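Local coordinates for putative acyl-[acyl-carrier-protein] desaturase DesA2 (Mycobacterium tuberculosis, PDB 1ZA0) that may introduce double bonds into acyl chains carried on acyl carrier protein during mycobacterial fatty acid biosynthesis, using a two-iron centre inside a four-helix bundle, at residues A[101-106]-A[157-162]; A[108-113]-A[186-191]. One frame throughout, in Å; residues are numbered along the deposited sequence.

Contact 1: A[101-106]-A[157-162]; sequences GRWTAE and FYERCG. With MN (manganese (II) ion), chain B.
Trp-103 of helix 95-121 and Glu-159 of helix 148-172 reach for each other between backbones that stay well apart, their CA atoms 11.2 Å from one another at the nearest pair. The space between these two helices of the ferritin-like four-helix bundle is where the metal sits, so long side chains rather than packed backbones make the contact. With CG anti to the backbone N (chi1 173°), Trp-103 sends its indole inward and presents the pyrrole edge to the carboxylate. Trp-103 NE1 donates to Glu-159 OE2 at 2.7 Å, the acceptor lying in the ring plane and the N-H pointing at it with an angle of 154°. The carboxylate stands almost perpendicular to the indole, 87° between planes, and OE2 is met nearly end-on. The bend at chi2 of Glu-159 turns both oxygens to the manganese ion, which completes its shell with Glu-107, Glu-189, His-192 and a water. Trp-103 is thus a second-shell residue whose N-H, together with the metal, would limit rotation of the carboxylate, and its ring also meets His-192 edge-to-face. Chelation is close to symmetric: Glu-159 OE1 lies 2.3 Å and Glu-159 OE2 2.4 Å from the manganese.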
ATOM      1  N   GLY A 101      14.134   7.300   3.326  1.00 34.85           N
ATOM      2  CA  GLY A 101      14.723   7.260   1.998  1.00 35.21           C
ATOM      3  C   GLY A 101      14.528   5.869   1.401  1.00 34.46           C
ATOM      4  O   GLY A 101      14.102   5.757   0.239  1.00 31.18           O
ATOM      5  N   ARG A 102      14.814   4.842   2.198  1.00 32.56           N
ATOM      6  CA  ARG A 102      14.580   3.458   1.804  1.00 32.47           C
ATOM      7  C   ARG A 102      13.088   3.142   1.531  1.00 30.80           C
ATOM      8  O   ARG A 102      12.763   2.559   0.492  1.00 31.87           O
ATOM      9  CB  ARG A 102      15.182   2.469   2.789  1.00 32.50           C
ATOM     10  CG  ARG A 102      14.920   0.978   2.408  1.00 32.47           C
ATOM     11  CD  ARG A 102      15.565   0.542   1.132  1.00 29.38           C
ATOM     12  NE  ARG A 102      15.478  -0.894   1.020  1.00 32.40           N
ATOM     13  CZ  ARG A 102      16.517  -1.712   1.166  1.00 33.24           C
ATOM     14  NH1 ARG A 102      17.711  -1.200   1.342  1.00 36.35           N
ATOM     15  NH2 ARG A 102      16.351  -3.028   1.129  1.00 33.89           N
ATOM     16  N   TRP A 103      12.216   3.543   2.429  1.00 30.42           N
ATOM     17  CA  TRP A 103      10.782   3.325   2.310  1.00 29.75           C
ATOM     18  C   TRP A 103      10.289   4.009   1.043  1.00 30.46           C
ATOM     19  O   TRP A 103       9.596   3.399   0.239  1.00 26.10           O
ATOM     20  CB  TRP A 103      10.014   3.834   3.542  1.00 28.99           C
ATOM     21  CG  TRP A 103       8.505   3.776   3.389  1.00 29.12           C
ATOM     22  CD1 TRP A 103       7.760   2.682   3.574  1.00 33.62           C
ATOM     23  CD2 TRP A 103       7.593   4.826   3.047  1.00 32.17           C
ATOM     24  NE1 TRP A 103       6.440   2.950   3.310  1.00 33.27           N
ATOM     25  CE2 TRP A 103       6.317   4.269   2.991  1.00 34.99           C
ATOM     26  CE3 TRP A 103       7.735   6.185   2.724  1.00 37.60           C
ATOM     27  CZ2 TRP A 103       5.187   5.004   2.649  1.00 39.95           C
ATOM     28  CZ3 TRP A 103       6.626   6.907   2.358  1.00 40.59           C
ATOM     29  CH2 TRP A 103       5.356   6.328   2.364  1.00 42.50           C
ATOM     30  N   THR A 104      10.655   5.290   0.879  1.00 28.03           N
ATOM     31  CA  THR A 104      10.318   6.030  -0.343  1.00 29.03           C
ATOM     32  C   THR A 104      10.723   5.323  -1.656  1.00 28.36           C
ATOM     33  O   THR A 104       9.957   5.277  -2.590  1.00 29.34           O
ATOM     34  CB  THR A 104      10.937   7.447  -0.266  1.00 29.54           C
ATOM     35  OG1 THR A 104      10.336   8.088   0.873  1.00 32.46           O
ATOM     36  CG2 THR A 104      10.482   8.325  -1.440  1.00 34.10           C
ATOM     37  N   ALA A 105      11.927   4.837  -1.723  1.00 27.26           N
ATOM     38  CA  ALA A 105      12.415   4.156  -2.899  1.00 29.24           C
ATOM     39  C   ALA A 105      11.625   2.879  -3.178  1.00 29.47           C
ATOM     40  O   ALA A 105      11.458   2.490  -4.346  1.00 29.67           O
ATOM     41  CB  ALA A 105      13.907   3.772  -2.701  1.00 28.63           C
ATOM     42  N   GLU A 106      11.226   2.150  -2.107  1.00 28.03           N
ATOM     43  CA  GLU A 106      10.394   0.943  -2.285  1.00 27.48           C
ATOM     44  C   GLU A 106       9.002   1.262  -2.835  1.00 27.82           C
ATOM     45  O   GLU A 106       8.557   0.593  -3.768  1.00 27.78           O
ATOM     46  CB  GLU A 106      10.318   0.117  -1.029  1.00 25.91           C
ATOM     47  CG  GLU A 106      11.661  -0.480  -0.657  1.00 26.67           C
ATOM     48  CD  GLU A 106      11.624  -1.371   0.634  1.00 31.56           C
ATOM     49  OE1 GLU A 106      10.538  -1.652   1.222  1.00 31.32           O
ATOM     50  OE2 GLU A 106      12.705  -1.856   0.986  1.00 27.24           O
ATOM     51  N   PHE A 157      -1.414   1.685  10.100  1.00 27.85           N
ATOM     52  CA  PHE A 157      -2.677   1.209   9.609  1.00 28.60           C
ATOM     53  C   PHE A 157      -2.713   1.197   8.067  1.00 28.99           C
ATOM     54  O   PHE A 157      -3.310   0.336   7.464  1.00 28.81           O
ATOM     55  CB  PHE A 157      -3.794   2.100  10.098  1.00 29.71           C
ATOM     56  CG  PHE A 157      -4.295   1.760  11.439  1.00 30.83           C
ATOM     57  CD1 PHE A 157      -5.056   0.630  11.632  1.00 29.89           C
ATOM     58  CD2 PHE A 157      -4.058   2.626  12.537  1.00 35.55           C
ATOM     59  CE1 PHE A 157      -5.552   0.306  12.878  1.00 29.64           C
ATOM     60  CE2 PHE A 157      -4.574   2.302  13.828  1.00 35.68           C
ATOM     61  CZ  PHE A 157      -5.299   1.138  13.990  1.00 33.69           C
ATOM     62  N   TYR A 158      -2.172   2.255   7.479  1.00 30.20           N
ATOM     63  CA  TYR A 158      -2.224   2.471   6.055  1.00 30.05           C
ATOM     64  C   TYR A 158      -1.374   1.398   5.328  1.00 29.59           C
ATOM     65  O   TYR A 158      -1.837   0.811   4.354  1.00 28.68           O
ATOM     66  CB  TYR A 158      -1.741   3.903   5.713  1.00 31.72           C
ATOM     67  CG  TYR A 158      -1.723   4.205   4.213  1.00 39.30           C
ATOM     68  CD1 TYR A 158      -2.895   4.571   3.568  1.00 47.80           C
ATOM     69  CD2 TYR A 158      -0.565   4.091   3.461  1.00 42.20           C
ATOM     70  CE1 TYR A 158      -2.923   4.849   2.198  1.00 50.81           C
ATOM     71  CE2 TYR A 158      -0.582   4.371   2.072  1.00 51.66           C
ATOM     72  CZ  TYR A 158      -1.777   4.728   1.454  1.00 51.90           C
ATOM     73  OH  TYR A 158      -1.858   5.023   0.096  1.00 54.73           O
ATOM     74  N   GLU A 159      -0.193   1.090   5.849  1.00 27.31           N
ATOM     75  CA  GLU A 159       0.573  -0.027   5.363  1.00 27.07           C
ATOM     76  C   GLU A 159      -0.106  -1.364   5.566  1.00 28.15           C
ATOM     77  O   GLU A 159      -0.002  -2.231   4.717  1.00 26.86           O
ATOM     78  CB  GLU A 159       1.993  -0.046   5.925  1.00 25.06           C
ATOM     79  CG  GLU A 159       2.794   1.160   5.496  1.00 28.79           C
ATOM     80  CD  GLU A 159       3.216   0.996   4.014  1.00 34.53           C
ATOM     81  OE1 GLU A 159       2.778  -0.024   3.369  1.00 38.86           O
ATOM     82  OE2 GLU A 159       3.997   1.790   3.512  1.00 32.10           O
ATOM     83  N   ARG A 160      -0.847  -1.534   6.652  1.00 28.67           N
ATOM     84  CA  ARG A 160      -1.558  -2.785   6.820  1.00 29.49           C
ATOM     85  C   ARG A 160      -2.687  -2.898   5.768  1.00 28.87           C
ATOM     86  O   ARG A 160      -2.892  -3.943   5.241  1.00 28.47           O
ATOM     87  CB  ARG A 160      -2.156  -2.897   8.223  1.00 28.66           C
ATOM     88  CG  ARG A 160      -2.804  -4.291   8.490  1.00 32.18           C
ATOM     89  CD  ARG A 160      -3.171  -4.510   9.955  1.00 35.75           C
ATOM     90  NE  ARG A 160      -3.465  -5.899  10.268  1.00 37.29           N
ATOM     91  CZ  ARG A 160      -2.686  -6.770  10.887  1.00 36.82           C
ATOM     92  NH1 ARG A 160      -1.471  -6.460  11.288  1.00 37.56           N
ATOM     93  NH2 ARG A 160      -3.154  -7.995  11.080  1.00 38.56           N
ATOM     94  N   CYS A 161      -3.395  -1.804   5.511  1.00 28.57           N
ATOM     95  CA  CYS A 161      -4.355  -1.751   4.405  1.00 29.98           C
ATOM     96  C   CYS A 161      -3.699  -2.174   3.078  1.00 29.29           C
ATOM     97  O   CYS A 161      -4.260  -3.006   2.369  1.00 29.37           O
ATOM     98  CB  CYS A 161      -4.966  -0.363   4.222  1.00 30.31           C
ATOM     99  SG  CYS A 161      -5.934   0.184   5.626  1.00 32.83           S
ATOM    100  N   GLY A 162      -2.545  -1.589   2.761  1.00 28.88           N
ATOM    101  CA  GLY A 162      -1.725  -1.977   1.612  1.00 28.05           C
ATOM    102  C   GLY A 162      -1.440  -3.456   1.562  1.00 28.62           C
ATOM    103  O   GLY A 162      -1.533  -4.073   0.493  1.00 28.46           O
TER
HETATM  104 MN    MN B 888       4.099   0.428   1.572  1.00 29.89          MN
HETATM  105  O   HOH W   1       2.264   1.465   1.065  1.00 28.28           O

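Contact 2: A[108-113]-A[186-191]; sequences HLHAIA and ARDEVR. With MN (manganese (II) ion), chain B; EDO (1,2-ethanediol), chain C.
In the metal-binding core of the four-helix bundle, helix 95-121 faces helix 176-206 through a histidine-carboxylate hydrogen bond, His-110 to Asp-188, beside the metal ligand Glu-189. The imidazole NE2 of His-110 donates to Asp-188 OD2 at 2.8 Å, nearly straight at 171°. Asp-188 takes the bond on its anti lone pair, and the two flat groups are almost coplanar, 20° apart, with Asp-188 CB also at the ring edge, 3.4 Å from His-110 NE2. Trp-32 gives a second bond to OD2, while OD1 accepts from an ethanediol molecule, probably carried in from the crystallisation liquor. Glu-189 approaches the same ring differently: its carboxylate is turned 87° to the imidazole, and OE2 comes to 3.7 Å from His-110 CE1. Glu-189 OE2 binds manganese at 2.1 Å, whereas Glu-189 OE1 receives a bond from the metal-bound water at 3.0 Å and a salt bridge from Lys-76. His-110 ND1 is likewise hydrogen-bonded to Lys-76 NZ, and His-110 is not a manganese ligand here. Relatives suggest that His-110 would bind one iron and Glu-189 both, and the layout is consistent with a carboxylate-bridged di-iron site with one of its two metal positions filled.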
ATOM      1  N   HIS A 108       8.248   3.874  -4.592  1.00 27.93           N
ATOM      2  CA  HIS A 108       8.459   4.323  -5.945  1.00 29.53           C
ATOM      3  C   HIS A 108       8.594   3.139  -6.902  1.00 27.93           C
ATOM      4  O   HIS A 108       8.108   3.173  -7.999  1.00 26.44           O
ATOM      5  CB  HIS A 108       9.751   5.102  -6.059  1.00 30.13           C
ATOM      6  CG  HIS A 108       9.894   5.782  -7.375  1.00 35.33           C
ATOM      7  ND1 HIS A 108      11.063   6.382  -7.774  1.00 41.19           N
ATOM      8  CD2 HIS A 108       9.011   5.965  -8.393  1.00 39.74           C
ATOM      9  CE1 HIS A 108      10.886   6.944  -8.960  1.00 41.16           C
ATOM     10  NE2 HIS A 108       9.651   6.703  -9.360  1.00 39.50           N
ATOM     11  N   LEU A 109       9.383   2.164  -6.492  1.00 27.79           N
ATOM     12  CA  LEU A 109       9.607   0.931  -7.208  1.00 27.37           C
ATOM     13  C   LEU A 109       8.296   0.218  -7.581  1.00 26.83           C
ATOM     14  O   LEU A 109       8.142  -0.211  -8.729  1.00 24.99           O
ATOM     15  CB  LEU A 109      10.554   0.008  -6.442  1.00 29.02           C
ATOM     16  CG  LEU A 109      10.920  -1.258  -7.278  1.00 33.36           C
ATOM     17  CD1 LEU A 109      12.108  -0.981  -8.218  1.00 38.10           C
ATOM     18  CD2 LEU A 109      11.217  -2.397  -6.382  1.00 36.50           C
ATOM     19  N   HIS A 110       7.353   0.185  -6.652  1.00 25.67           N
ATOM     20  CA  HIS A 110       6.054  -0.391  -6.839  1.00 24.72           C
ATOM     21  C   HIS A 110       5.314   0.346  -7.944  1.00 25.03           C
ATOM     22  O   HIS A 110       4.767  -0.303  -8.845  1.00 24.82           O
ATOM     23  CB  HIS A 110       5.182  -0.281  -5.511  1.00 24.03           C
ATOM     24  CG  HIS A 110       5.785  -1.011  -4.351  1.00 24.27           C
ATOM     25  ND1 HIS A 110       5.389  -0.802  -3.033  1.00 24.60           N
ATOM     26  CD2 HIS A 110       6.717  -2.006  -4.321  1.00 24.07           C
ATOM     27  CE1 HIS A 110       6.079  -1.630  -2.260  1.00 22.24           C
ATOM     28  NE2 HIS A 110       6.886  -2.371  -3.015  1.00 24.03           N
ATOM     29  N   ALA A 111       5.324   1.688  -7.878  1.00 24.79           N
ATOM     30  CA  ALA A 111       4.663   2.530  -8.886  1.00 25.71           C
ATOM     31  C   ALA A 111       5.296   2.281 -10.301  1.00 25.77           C
ATOM     32  O   ALA A 111       4.580   2.149 -11.294  1.00 25.38           O
ATOM     33  CB  ALA A 111       4.752   4.009  -8.488  1.00 25.98           C
ATOM     34  N   ILE A 112       6.612   2.141 -10.391  1.00 26.82           N
ATOM     35  CA  ILE A 112       7.232   1.937 -11.696  1.00 26.91           C
ATOM     36  C   ILE A 112       6.801   0.593 -12.261  1.00 27.70           C
ATOM     37  O   ILE A 112       6.467   0.487 -13.456  1.00 25.14           O
ATOM     38  CB  ILE A 112       8.767   1.961 -11.597  1.00 27.15           C
ATOM     39  CG1 ILE A 112       9.284   3.371 -11.182  1.00 29.77           C
ATOM     40  CG2 ILE A 112       9.374   1.567 -12.910  1.00 29.12           C
ATOM     41  CD1 ILE A 112      10.769   3.248 -10.553  1.00 30.98           C
ATOM     42  N   ALA A 113       6.879  -0.453 -11.423  1.00 26.24           N
ATOM     43  CA  ALA A 113       6.543  -1.812 -11.863  1.00 26.97           C
ATOM     44  C   ALA A 113       5.073  -1.831 -12.382  1.00 26.01           C
ATOM     45  O   ALA A 113       4.799  -2.317 -13.468  1.00 27.98           O
ATOM     46  CB  ALA A 113       6.662  -2.795 -10.750  1.00 25.34           C
ATOM     47  N   ALA A 186       3.160  -6.993  -2.131  1.00 27.97           N
ATOM     48  CA  ALA A 186       2.506  -7.400  -0.878  1.00 27.63           C
ATOM     49  C   ALA A 186       3.543  -7.683   0.218  1.00 27.23           C
ATOM     50  O   ALA A 186       3.317  -7.277   1.369  1.00 26.55           O
ATOM     51  CB  ALA A 186       1.666  -8.591  -1.068  1.00 28.13           C
ATOM     52  N   ARG A 187       4.604  -8.392  -0.133  1.00 27.32           N
ATOM     53  CA  ARG A 187       5.694  -8.714   0.792  1.00 28.20           C
ATOM     54  C   ARG A 187       6.450  -7.482   1.310  1.00 28.85           C
ATOM     55  O   ARG A 187       6.863  -7.430   2.497  1.00 28.72           O
ATOM     56  CB  ARG A 187       6.658  -9.687   0.168  1.00 29.18           C
ATOM     57  CG  ARG A 187       6.069 -11.040  -0.061  1.00 30.48           C
ATOM     58  CD  ARG A 187       6.993 -12.024  -0.775  1.00 37.44           C
ATOM     59  NE  ARG A 187       6.204 -13.146  -1.316  1.00 41.36           N
ATOM     60  CZ  ARG A 187       5.712 -14.144  -0.582  1.00 46.16           C
ATOM     61  NH1 ARG A 187       6.005 -14.246   0.738  1.00 44.48           N
ATOM     62  NH2 ARG A 187       4.975 -15.082  -1.172  1.00 45.41           N
ATOM     63  N   ASP A 188       6.611  -6.485   0.457  1.00 27.56           N
ATOM     64  CA  ASP A 188       7.161  -5.205   0.872  1.00 26.35           C
ATOM     65  C   ASP A 188       6.203  -4.522   1.815  1.00 27.32           C
ATOM     66  O   ASP A 188       6.647  -4.001   2.827  1.00 27.22           O
ATOM     67  CB  ASP A 188       7.469  -4.276  -0.312  1.00 26.80           C
ATOM     68  CG  ASP A 188       8.677  -4.689  -1.099  1.00 26.71           C
ATOM     69  OD1 ASP A 188       9.587  -5.440  -0.625  1.00 28.11           O
ATOM     70  OD2 ASP A 188       8.825  -4.264  -2.270  1.00 26.03           O
ATOM     71  N   GLU A 189       4.897  -4.549   1.544  1.00 25.73           N
ATOM     72  CA  GLU A 189       3.958  -3.890   2.387  1.00 26.96           C
ATOM     73  C   GLU A 189       3.905  -4.510   3.820  1.00 27.23           C
ATOM     74  O   GLU A 189       3.723  -3.766   4.794  1.00 25.84           O
ATOM     75  CB  GLU A 189       2.532  -3.896   1.809  1.00 27.11           C
ATOM     76  CG  GLU A 189       2.399  -3.346   0.394  1.00 30.93           C
ATOM     77  CD  GLU A 189       2.574  -1.842   0.290  1.00 34.05           C
ATOM     78  OE1 GLU A 189       1.590  -1.163  -0.176  1.00 40.24           O
ATOM     79  OE2 GLU A 189       3.689  -1.344   0.588  1.00 31.47           O
ATOM     80  N   VAL A 190       4.077  -5.830   3.918  1.00 27.73           N
ATOM     81  CA  VAL A 190       4.180  -6.500   5.212  1.00 28.67           C
ATOM     82  C   VAL A 190       5.370  -5.936   6.029  1.00 27.15           C
ATOM     83  O   VAL A 190       5.268  -5.666   7.250  1.00 26.73           O
ATOM     84  CB  VAL A 190       4.217  -8.030   5.037  1.00 28.33           C
ATOM     85  CG1 VAL A 190       4.685  -8.759   6.331  1.00 30.17           C
ATOM     86  CG2 VAL A 190       2.836  -8.555   4.542  1.00 28.40           C
ATOM     87  N   ARG A 191       6.464  -5.791   5.333  1.00 27.35           N
ATOM     88  CA  ARG A 191       7.679  -5.221   5.880  1.00 27.58           C
ATOM     89  C   ARG A 191       7.541  -3.763   6.285  1.00 27.92           C
ATOM     90  O   ARG A 191       8.045  -3.357   7.353  1.00 28.11           O
ATOM     91  CB  ARG A 191       8.837  -5.453   4.923  1.00 28.45           C
ATOM     92  CG  ARG A 191       9.246  -6.874   4.866  1.00 28.75           C
ATOM     93  CD  ARG A 191      10.131  -7.211   3.661  1.00 28.05           C
ATOM     94  NE  ARG A 191      11.353  -6.419   3.519  1.00 25.82           N
ATOM     95  CZ  ARG A 191      12.505  -6.682   4.156  1.00 30.12           C
ATOM     96  NH1 ARG A 191      12.569  -7.627   5.077  1.00 32.27           N
ATOM     97  NH2 ARG A 191      13.593  -5.956   3.928  1.00 31.70           N
TER
HETATM   98 MN    MN B 888       4.099   0.428   1.572  1.00 29.89          MN
HETATM   99  C1  EDO C 980      12.328  -3.756  -3.309  1.00 32.50           C
HETATM  100  O1  EDO C 980      13.364  -4.404  -3.987  1.00 32.55           O
HETATM  101  C2  EDO C 980      12.273  -4.227  -1.870  1.00 32.72           C
HETATM  102  O2  EDO C 980      12.067  -5.621  -1.756  1.00 30.17           O
HETATM  103  O   HOH W   1       2.264   1.465   1.065  1.00 28.28           O

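Contacts 1 and 2 illustrate how one metal site is assembled from residues remote in sequence. Their centres lie 8 Å apart and both start from helix 95-121, which supplies 101-106 and then 108-113. Their partners follow in the same order, 157-162 on helix 148-172 and 186-191 on helix 176-206, so the two contacts interleave along the chain. They meet at the manganese, where Glu-159 OE1 and Glu-189 OE2 come within 3.2 Å of each other; the cation that both bind probably offsets their like charges. The bound water is likewise common to both. Three helices of the bundle are thereby tied to a single ion, in the place of the expected two-iron centre.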